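Local coordinates for hydrogenase 3 maturation protease (Escherichia coli, PDB 2E85), which carries out the C-terminal processing of HycE, the large subunit of hydrogenase 3, by clipping a 32-residue peptide from its precursor, at residues 17-22 / 64-69; 59-64 / 109-114; 69-74 / 115-120. The protein carries 1 engineered substitution. One frame throughout, in Å; residues are numbered along the deposited sequence.

Contact 1: 17-22 / 64-69. With CA (calcium ion), chain F.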
loop_
_atom_site.group_PDB
_atom_site.type_symbol
_atom_site.label_atom_id
_atom_site.label_comp_id
_atom_site.label_asym_id
_atom_site.label_seq_id
_atom_site.Cartn_x
_atom_site.Cartn_y
_atom_site.Cartn_z
ATOM N N GLY B 17 10.280 -20.368 7.695
ATOM C CA GLY B 17 10.222 -21.662 6.990
ATOM C C GLY B 17 10.095 -21.490 5.483
ATOM O O GLY B 17 10.926 -20.814 4.853
ATOM N N ASP B 18 9.084 -22.127 4.893
ATOM C CA ASP B 18 8.903 -22.046 3.448
ATOM C C ASP B 18 8.598 -20.629 2.952
ATOM O O ASP B 18 8.766 -20.368 1.759
ATOM C CB ASP B 18 7.831 -23.031 2.954
ATOM C CG ASP B 18 8.299 -24.483 2.975
ATOM O OD1 ASP B 18 9.529 -24.716 2.911
ATOM O OD2 ASP B 18 7.405 -25.385 3.053
ATOM N N ASP B 19 8.179 -19.728 3.848
ATOM C CA ASP B 19 8.066 -18.304 3.464
ATOM C C ASP B 19 9.403 -17.691 3.040
ATOM O O ASP B 19 9.433 -16.548 2.525
ATOM C CB ASP B 19 7.447 -17.453 4.572
ATOM C CG ASP B 19 6.950 -16.128 4.034
ATOM O OD1 ASP B 19 6.275 -16.182 2.984
ATOM O OD2 ASP B 19 7.279 -15.063 4.594
ATOM N N GLY B 20 10.497 -18.424 3.268
ATOM C CA GLY B 20 11.842 -18.001 2.852
ATOM C C GLY B 20 12.143 -18.141 1.367
ATOM O O GLY B 20 13.257 -17.866 0.940
ATOM N N ALA B 21 11.150 -18.560 0.579
ATOM C CA ALA B 21 11.415 -18.881 -0.824
ATOM C C ALA B 21 11.982 -17.653 -1.546
ATOM O O ALA B 21 12.959 -17.755 -2.310
ATOM C CB ALA B 21 10.170 -19.362 -1.491
ATOM N N GLY B 22 11.384 -16.499 -1.287
ATOM C CA GLY B 22 11.823 -15.258 -1.956
ATOM C C GLY B 22 13.263 -14.891 -1.587
ATOM O O GLY B 22 14.096 -14.720 -2.451
ATOM N N VAL B 64 8.306 -12.452 -6.891
ATOM C CA VAL B 64 8.289 -13.855 -6.488
ATOM C C VAL B 64 8.038 -13.926 -4.981
ATOM O O VAL B 64 8.758 -13.298 -4.196
ATOM C CB VAL B 64 9.635 -14.556 -6.803
ATOM C CG1 VAL B 64 9.718 -15.948 -6.109
ATOM C CG2 VAL B 64 9.888 -14.616 -8.349
ATOM N N ASP B 65 7.039 -14.714 -4.588
ATOM C CA ASP B 65 6.628 -14.769 -3.190
ATOM C C ASP B 65 6.042 -16.139 -2.901
ATOM O O ASP B 65 5.282 -16.661 -3.703
ATOM C CB ASP B 65 5.559 -13.694 -2.940
ATOM C CG ASP B 65 5.227 -13.503 -1.446
ATOM O OD1 ASP B 65 5.891 -14.082 -0.579
ATOM O OD2 ASP B 65 4.310 -12.712 -1.138
ATOM N N ALA B 66 6.381 -16.722 -1.752
ATOM C CA ALA B 66 5.699 -17.890 -1.275
ATOM C C ALA B 66 4.258 -17.448 -0.919
ATOM O O ALA B 66 4.072 -16.469 -0.182
ATOM C CB ALA B 66 6.399 -18.427 -0.024
ATOM N N THR B 67 3.259 -18.173 -1.413
ATOM C CA THR B 67 1.871 -17.738 -1.346
ATOM C C THR B 67 0.995 -18.990 -1.228
ATOM O O THR B 67 1.134 -19.878 -2.039
ATOM C CB THR B 67 1.486 -17.042 -2.690
ATOM O OG1 THR B 67 2.299 -15.872 -2.905
ATOM C CG2 THR B 67 0.039 -16.674 -2.749
ATOM N N ASP B 68 0.082 -19.043 -0.252
ATOM C CA ASP B 68 -0.816 -20.207 -0.181
ATOM C C ASP B 68 -1.857 -20.064 -1.301
ATOM O O ASP B 68 -2.585 -19.053 -1.365
ATOM C CB ASP B 68 -1.472 -20.354 1.202
ATOM C CG ASP B 68 -2.412 -21.581 1.292
ATOM O OD1 ASP B 68 -2.197 -22.591 0.585
ATOM O OD2 ASP B 68 -3.373 -21.530 2.102
ATOM N N MET B 69 -1.906 -21.064 -2.167
ATOM C CA MET B 69 -2.785 -21.078 -3.338
ATOM C C MET B 69 -3.666 -22.319 -3.320
ATOM O O MET B 69 -4.417 -22.570 -4.278
ATOM C CB MET B 69 -1.963 -21.024 -4.645
ATOM C CG MET B 69 -1.111 -19.715 -4.886
ATOM S SD MET B 69 0.055 -19.797 -6.286
ATOM C CE MET B 69 1.257 -21.014 -5.644
HETATM CA CA CA F . 5.148 -14.775 1.493
HETATM O O HOH W 1 8.860 -15.916 -0.177
HETATM O O HOH W 2 4.253 -17.947 2.588
HETATM O O HOH W 3 3.147 -13.481 1.124
HETATM O O HOH W 4 5.006 -12.398 2.031
HETATM O O HOH W 5 3.532 -15.362 2.944
#

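Contact 2: 59-64 / 109-114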
loop_
_atom_site.group_PDB
_atom_site.type_symbol
_atom_site.label_atom_id
_atom_site.label_comp_id
_atom_site.label_asym_id
_atom_site.label_seq_id
_atom_site.Cartn_x
_atom_site.Cartn_y
_atom_site.Cartn_z
ATOM N N THR B 59 11.306 -1.776 -17.272
ATOM C CA THR B 59 10.385 -2.121 -18.344
ATOM C C THR B 59 9.572 -3.369 -17.972
ATOM O O THR B 59 8.485 -3.603 -18.506
ATOM C CB THR B 59 11.157 -2.376 -19.669
ATOM O OG1 THR B 59 12.220 -3.312 -19.431
ATOM C CG2 THR B 59 11.768 -1.071 -20.176
ATOM N N ARG B 60 10.125 -4.182 -17.081
ATOM C CA ARG B 60 9.475 -5.417 -16.677
ATOM C C ARG B 60 9.803 -5.694 -15.221
ATOM O O ARG B 60 10.943 -5.562 -14.805
ATOM C CB ARG B 60 9.944 -6.586 -17.548
ATOM C CG ARG B 60 9.562 -7.983 -17.051
ATOM C CD ARG B 60 9.766 -9.002 -18.140
ATOM N NE ARG B 60 11.178 -9.183 -18.493
ATOM C CZ ARG B 60 11.614 -10.053 -19.401
ATOM N NH1 ARG B 60 10.751 -10.829 -20.054
ATOM N NH2 ARG B 60 12.908 -10.162 -19.640
ATOM N N LEU B 61 8.773 -6.039 -14.452
ATOM C CA LEU B 61 8.923 -6.348 -13.041
ATOM C C LEU B 61 8.349 -7.757 -12.762
ATOM O O LEU B 61 7.178 -8.019 -13.066
ATOM C CB LEU B 61 8.161 -5.344 -12.205
ATOM C CG LEU B 61 8.113 -5.670 -10.697
ATOM C CD1 LEU B 61 9.453 -5.546 -10.037
ATOM C CD2 LEU B 61 7.080 -4.793 -10.015
ATOM N N LEU B 62 9.177 -8.623 -12.171
ATOM C CA LEU B 62 8.776 -9.956 -11.722
ATOM C C LEU B 62 8.783 -9.947 -10.195
ATOM O O LEU B 62 9.779 -9.563 -9.587
ATOM C CB LEU B 62 9.774 -11.015 -12.211
ATOM C CG LEU B 62 9.570 -12.466 -11.772
ATOM C CD1 LEU B 62 8.161 -13.051 -12.068
ATOM C CD2 LEU B 62 10.627 -13.364 -12.361
ATOM N N ILE B 63 7.699 -10.422 -9.605
ATOM C CA ILE B 63 7.600 -10.513 -8.147
ATOM C C ILE B 63 7.467 -11.973 -7.809
ATOM O O ILE B 63 6.620 -12.657 -8.393
ATOM C CB ILE B 63 6.347 -9.769 -7.644
ATOM C CG1 ILE B 63 6.421 -8.301 -8.056
ATOM C CG2 ILE B 63 6.199 -9.890 -6.124
ATOM C CD1 ILE B 63 5.101 -7.537 -7.961
ATOM N N VAL B 64 8.306 -12.452 -6.891
ATOM C CA VAL B 64 8.289 -13.855 -6.488
ATOM C C VAL B 64 8.038 -13.926 -4.981
ATOM O O VAL B 64 8.758 -13.298 -4.196
ATOM C CB VAL B 64 9.635 -14.556 -6.803
ATOM C CG1 VAL B 64 9.718 -15.948 -6.109
ATOM C CG2 VAL B 64 9.888 -14.616 -8.349
ATOM N N GLY B 109 4.363 -1.611 -16.883
ATOM C CA GLY B 109 3.838 -2.059 -18.167
ATOM C C GLY B 109 4.078 -3.519 -18.521
ATOM O O GLY B 109 3.414 -4.044 -19.406
ATOM N N GLU B 110 5.043 -4.173 -17.881
ATOM C CA GLU B 110 4.875 -5.607 -17.669
ATOM C C GLU B 110 5.217 -5.942 -16.219
ATOM O O GLU B 110 6.362 -5.771 -15.796
ATOM C CB GLU B 110 5.712 -6.435 -18.616
ATOM C CG GLU B 110 5.444 -7.920 -18.487
ATOM C CD GLU B 110 5.992 -8.713 -19.660
ATOM O OE1 GLU B 110 6.923 -8.204 -20.315
ATOM O OE2 GLU B 110 5.489 -9.830 -19.915
ATOM N N VAL B 111 4.199 -6.405 -15.493
ATOM C CA VAL B 111 4.323 -6.854 -14.100
ATOM C C VAL B 111 3.817 -8.286 -14.000
ATOM O O VAL B 111 2.703 -8.598 -14.443
ATOM C CB VAL B 111 3.553 -5.911 -13.143
ATOM C CG1 VAL B 111 3.671 -6.373 -11.681
ATOM C CG2 VAL B 111 4.052 -4.497 -13.308
ATOM N N ILE B 112 4.648 -9.170 -13.452
ATOM C CA ILE B 112 4.324 -10.593 -13.379
ATOM C C ILE B 112 4.394 -10.956 -11.908
ATOM O O ILE B 112 5.418 -10.702 -11.292
ATOM C CB ILE B 112 5.393 -11.427 -14.173
ATOM C CG1 ILE B 112 5.484 -10.938 -15.626
ATOM C CG2 ILE B 112 5.094 -12.939 -14.221
ATOM C CD1 ILE B 112 6.773 -11.315 -16.358
ATOM N N PHE B 113 3.338 -11.564 -11.367
ATOM C CA PHE B 113 3.365 -12.019 -9.976
ATOM C C PHE B 113 3.429 -13.520 -9.984
ATOM O O PHE B 113 2.474 -14.174 -10.443
ATOM C CB PHE B 113 2.099 -11.607 -9.216
ATOM C CG PHE B 113 2.166 -11.975 -7.776
ATOM C CD1 PHE B 113 2.723 -11.091 -6.869
ATOM C CD2 PHE B 113 1.778 -13.261 -7.342
ATOM C CE1 PHE B 113 2.854 -11.443 -5.541
ATOM C CE2 PHE B 113 1.899 -13.613 -5.996
ATOM C CZ PHE B 113 2.441 -12.700 -5.107
ATOM N N LEU B 114 4.514 -14.065 -9.440
ATOM C CA LEU B 114 4.737 -15.496 -9.346
ATOM C C LEU B 114 4.679 -16.033 -7.905
ATOM O O LEU B 114 5.425 -15.587 -7.023
ATOM C CB LEU B 114 6.088 -15.837 -9.962
ATOM C CG LEU B 114 6.480 -17.310 -10.065
ATOM C CD1 LEU B 114 7.493 -17.511 -11.175
ATOM C CD2 LEU B 114 7.037 -17.895 -8.752
#

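Contact 3: 69-74 / 115-120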
loop_
_atom_site.group_PDB
_atom_site.type_symbol
_atom_site.label_atom_id
_atom_site.label_comp_id
_atom_site.label_asym_id
_atom_site.label_seq_id
_atom_site.Cartn_x
_atom_site.Cartn_y
_atom_site.Cartn_z
ATOM N N MET B 69 -1.906 -21.064 -2.167
ATOM C CA MET B 69 -2.785 -21.078 -3.338
ATOM C C MET B 69 -3.666 -22.319 -3.320
ATOM O O MET B 69 -4.417 -22.570 -4.278
ATOM C CB MET B 69 -1.963 -21.024 -4.645
ATOM C CG MET B 69 -1.111 -19.715 -4.886
ATOM S SD MET B 69 0.055 -19.797 -6.286
ATOM C CE MET B 69 1.257 -21.014 -5.644
ATOM N N GLY B 70 -3.537 -23.101 -2.251
ATOM C CA GLY B 70 -4.281 -24.362 -2.089
ATOM C C GLY B 70 -3.775 -25.511 -2.940
ATOM O O GLY B 70 -4.507 -26.473 -3.193
ATOM N N LEU B 71 -2.516 -25.442 -3.362
ATOM C CA LEU B 71 -1.880 -26.441 -4.228
ATOM C C LEU B 71 -0.932 -27.375 -3.467
ATOM O O LEU B 71 -0.731 -27.194 -2.258
ATOM C CB LEU B 71 -1.116 -25.725 -5.368
ATOM C CG LEU B 71 -1.963 -24.917 -6.368
ATOM C CD1 LEU B 71 -1.130 -24.285 -7.497
ATOM C CD2 LEU B 71 -3.037 -25.790 -6.940
ATOM N N ASN B 72 -0.350 -28.371 -4.156
ATOM C CA ASN B 72 0.723 -29.133 -3.503
ATOM C C ASN B 72 1.942 -28.274 -3.238
ATOM O O ASN B 72 2.220 -27.376 -4.010
ATOM C CB ASN B 72 1.143 -30.318 -4.337
ATOM C CG ASN B 72 0.023 -31.329 -4.479
ATOM O OD1 ASN B 72 -0.983 -31.260 -3.755
ATOM N ND2 ASN B 72 0.190 -32.267 -5.390
ATOM N N PRO B 73 2.674 -28.556 -2.147
ATOM C CA PRO B 73 3.915 -27.821 -1.839
ATOM C C PRO B 73 4.860 -27.771 -3.054
ATOM O O PRO B 73 5.090 -28.797 -3.723
ATOM C CB PRO B 73 4.517 -28.631 -0.664
ATOM C CG PRO B 73 3.328 -29.252 0.007
ATOM C CD PRO B 73 2.388 -29.602 -1.138
ATOM N N GLY B 74 5.366 -26.575 -3.357
ATOM C CA GLY B 74 6.365 -26.405 -4.412
ATOM C C GLY B 74 5.772 -26.098 -5.779
ATOM O O GLY B 74 6.517 -25.764 -6.714
ATOM N N GLY B 115 3.777 -16.981 -7.680
ATOM C CA GLY B 115 3.582 -17.578 -6.365
ATOM C C GLY B 115 4.207 -18.956 -6.351
ATOM O O GLY B 115 4.185 -19.693 -7.354
ATOM N N ILE B 116 4.754 -19.306 -5.203
ATOM C CA ILE B 116 5.261 -20.644 -4.958
ATOM C C ILE B 116 4.511 -21.132 -3.733
ATOM O O ILE B 116 4.512 -20.433 -2.685
ATOM C CB ILE B 116 6.756 -20.635 -4.570
ATOM C CG1 ILE B 116 7.608 -20.123 -5.715
ATOM C CG2 ILE B 116 7.218 -22.026 -4.079
ATOM C CD1 ILE B 116 9.035 -19.734 -5.334
ATOM N N GLN B 117 3.935 -22.332 -3.835
ATOM C CA GLN B 117 3.181 -22.907 -2.712
ATOM C C GLN B 117 4.074 -23.364 -1.574
ATOM O O GLN B 117 4.871 -24.279 -1.748
ATOM C CB GLN B 117 2.356 -24.092 -3.190
ATOM C CG GLN B 117 1.589 -24.763 -2.049
ATOM C CD GLN B 117 0.429 -23.973 -1.620
ATOM O OE1 GLN B 117 -0.375 -23.552 -2.453
ATOM N NE2 GLN B 117 0.296 -23.766 -0.319
ATOM N N PRO B 118 3.914 -22.752 -0.383
ATOM C CA PRO B 118 4.627 -23.292 0.770
ATOM C C PRO B 118 3.925 -24.487 1.373
ATOM O O PRO B 118 2.722 -24.742 1.121
ATOM C CB PRO B 118 4.594 -22.145 1.777
ATOM C CG PRO B 118 3.315 -21.469 1.517
ATOM C CD PRO B 118 3.184 -21.517 -0.034
ATOM N N ASP B 119 4.684 -25.213 2.175
ATOM C CA ASP B 119 4.128 -26.260 2.992
ATOM C C ASP B 119 4.042 -25.823 4.418
ATOM O O ASP B 119 2.949 -25.761 4.998
ATOM C CB ASP B 119 4.940 -27.541 2.913
ATOM C CG ASP B 119 4.151 -28.751 3.467
ATOM O OD1 ASP B 119 2.978 -28.493 3.853
ATOM O OD2 ASP B 119 4.719 -29.874 3.537
ATOM N N ILE B 120 5.199 -25.559 5.001
ATOM C CA ILE B 120 5.238 -25.180 6.419
ATOM C C ILE B 120 5.718 -23.742 6.536
ATOM O O ILE B 120 6.728 -23.338 5.947
ATOM C CB ILE B 120 6.100 -26.164 7.291
ATOM C CG1 ILE B 120 7.594 -26.095 6.898
ATOM C CG2 ILE B 120 5.474 -27.620 7.270
ATOM C CD1 ILE B 120 8.379 -24.967 7.464
#

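Contact 1: 17-22 / 64-69
D19 and D65 meet through a calcium ion, each giving it one carboxylate oxygen. D19 OD1 and D65 OD1 both lie 2.3 Å from the metal. The backbone carbonyl of A66 adds a third protein ligand, A66 O, at 2.6 Å, and three waters bring the total to six. Each carboxylate binds through OD1 alone, since D19 OD2 stands 3.8 Å and D65 OD2 3.4 Å from the calcium ion. D19 CG is anti to the backbone N (chi1 -162°), a setting that turns the carboxylate from its 3-10 turn over to the strand end.

Hydrogen bonds through water form the second layer. D65 OD2, although it does not bind the metal, accepts from a metal-bound water whose O lies 2.7 Å away, and from a second one at longer range. A further water joins the backbones: it donates to D19 O and accepts from G22 N and from A66 N. On the strand side, T67 OG1 donates to D65 O from above the carbonyl plane.

Apolar contact is slight: A21 CB lies 4.2 Å from A66 CB, setting the helix start against the strand end. The A66 methyl also packs on a carbonyl oxygen, with A66 CB 3.5 Å from D18 O. D18 sends its carboxylate the other way, to the backbone N-H groups of T128, D119 and I120.

No direct hydrogen bond links 17-22 with 64-69; metal, water and a methyl group do the joining. D19 and D65 probably bind nickel, as in related proteases, together with H93, whose side chain is about 12 Å from that of D65. The calcium sits between two residues inferred to bind nickel, which is consistent with a metal-recognition site; its three waters are positions that other ligands could probably take.

Contact 2: 59-64 / 109-114
I63 and F113 cross at a slant, with I63 CG2 3.7 Å from F113 CE1. I63 CG1 lies beside the backbone N (chi1 -59°), which carries CD1 back toward V111. L61 and V111 extend this apolar face: the two side chains run alongside each other in the same direction, and L61 CD2 comes 4.1 Å from V111 CG1. On the other face of the sheet L62 lies obliquely across I112, with L62 CD1 3.7 Å from I112 CG2. L62 CD1 also reaches L114 CB, while V64 CG1 approaches L114 CD2.

Between these two faces run the backbones, a worked case of regular parallel pairing, with the strands 60-64 and 111-114 only 13° apart in direction. L61 and I63 each donate and accept. L61 N binds E110 O at 2.8 Å and I112 N binds L61 O; one step on, I63 N binds I112 O and L114 N closes the series on I63 O at 2.7 Å.

Outward lies the polar edge. R60 and E110 run side by side, and R60 CD rests 3.7 Å from E110 OE1, but this is a contact of the aliphatic stem: R60 NH1 stays 4.6 Å from E110 OE1. The guanidinium instead makes a salt bridge to D6 through NE and a hydrogen bond to W145 O through NH1.

Helix 97-108 covers the face of L61, I63, V111 and F113 with L104, I101, K105 and L97. W37 packs on R60 and L62. Strand 6-11 flanks 60-66 on its far edge, with backbone bonds from R60, L62 and V64, and strand 76-78 borders 111-116 on its outer side, running antiparallel, which places the pair in the interior of a mixed sheet.

Contact 3: 69-74 / 115-120
Q117 lays its carboxamide into the loop 69-74, and the two backbone N-H groups M69 N and L71 N reach its OE1 from opposite faces of the amide plane. M69 N lies 2.9 Å from Q117 OE1, tilted 25° from the plane; L71 N stands well above it on the other face, at 3.0 Å from the same oxygen. At the amide edge Q117 NE2 donates almost in plane to P118 O, and it also binds D68 OD1. With CG anti to the backbone N (chi1 178°) and a bend at chi2, the amide is brought among the N-H groups of 69-71, and Q117 CG comes 3.3 Å from N72 O.

The D119 carboxylate meets the P73 ring at a slant, D119 CG lying 3.6 Å from P73 CG. M69 CE rests 3.5 Å from Q117 N, and the bare CA of G115 admits M69 SD alongside the strand.

Farther along, G74 N donates to Q117 O at 2.8 Å. A leucine in place of Q117 would probably leave the N-H groups of M69 and L71 without their shared acceptor and D68 OD1 without the amide N-H, so that the loop is less firmly held near 69-71.

One residue thus secures an irregular connection at both ends, gripping it by side chain and backbone.

Strands 60-66 and 111-116, neighbours in one sheet, link all three contacts. Contact 2 pairs them along most of their length; contact 1 lies 16 Å away by centres, on the opposite side of the chain's centre, where strand 60-66 ends beside the start of helix 21-31. Contact 3 is 8 Å from contact 1, where both strands run out into loops. Contacts 1 and 2 share V64, and contacts 1 and 3 share M69. Along the chain the segments of contact 2 alternate with those of the others; contact 1 closes before contact 3 opens. D65, A66 and D19 set the metal at the C-terminal edge of the parallel strands, where alpha/beta folds commonly have active sites.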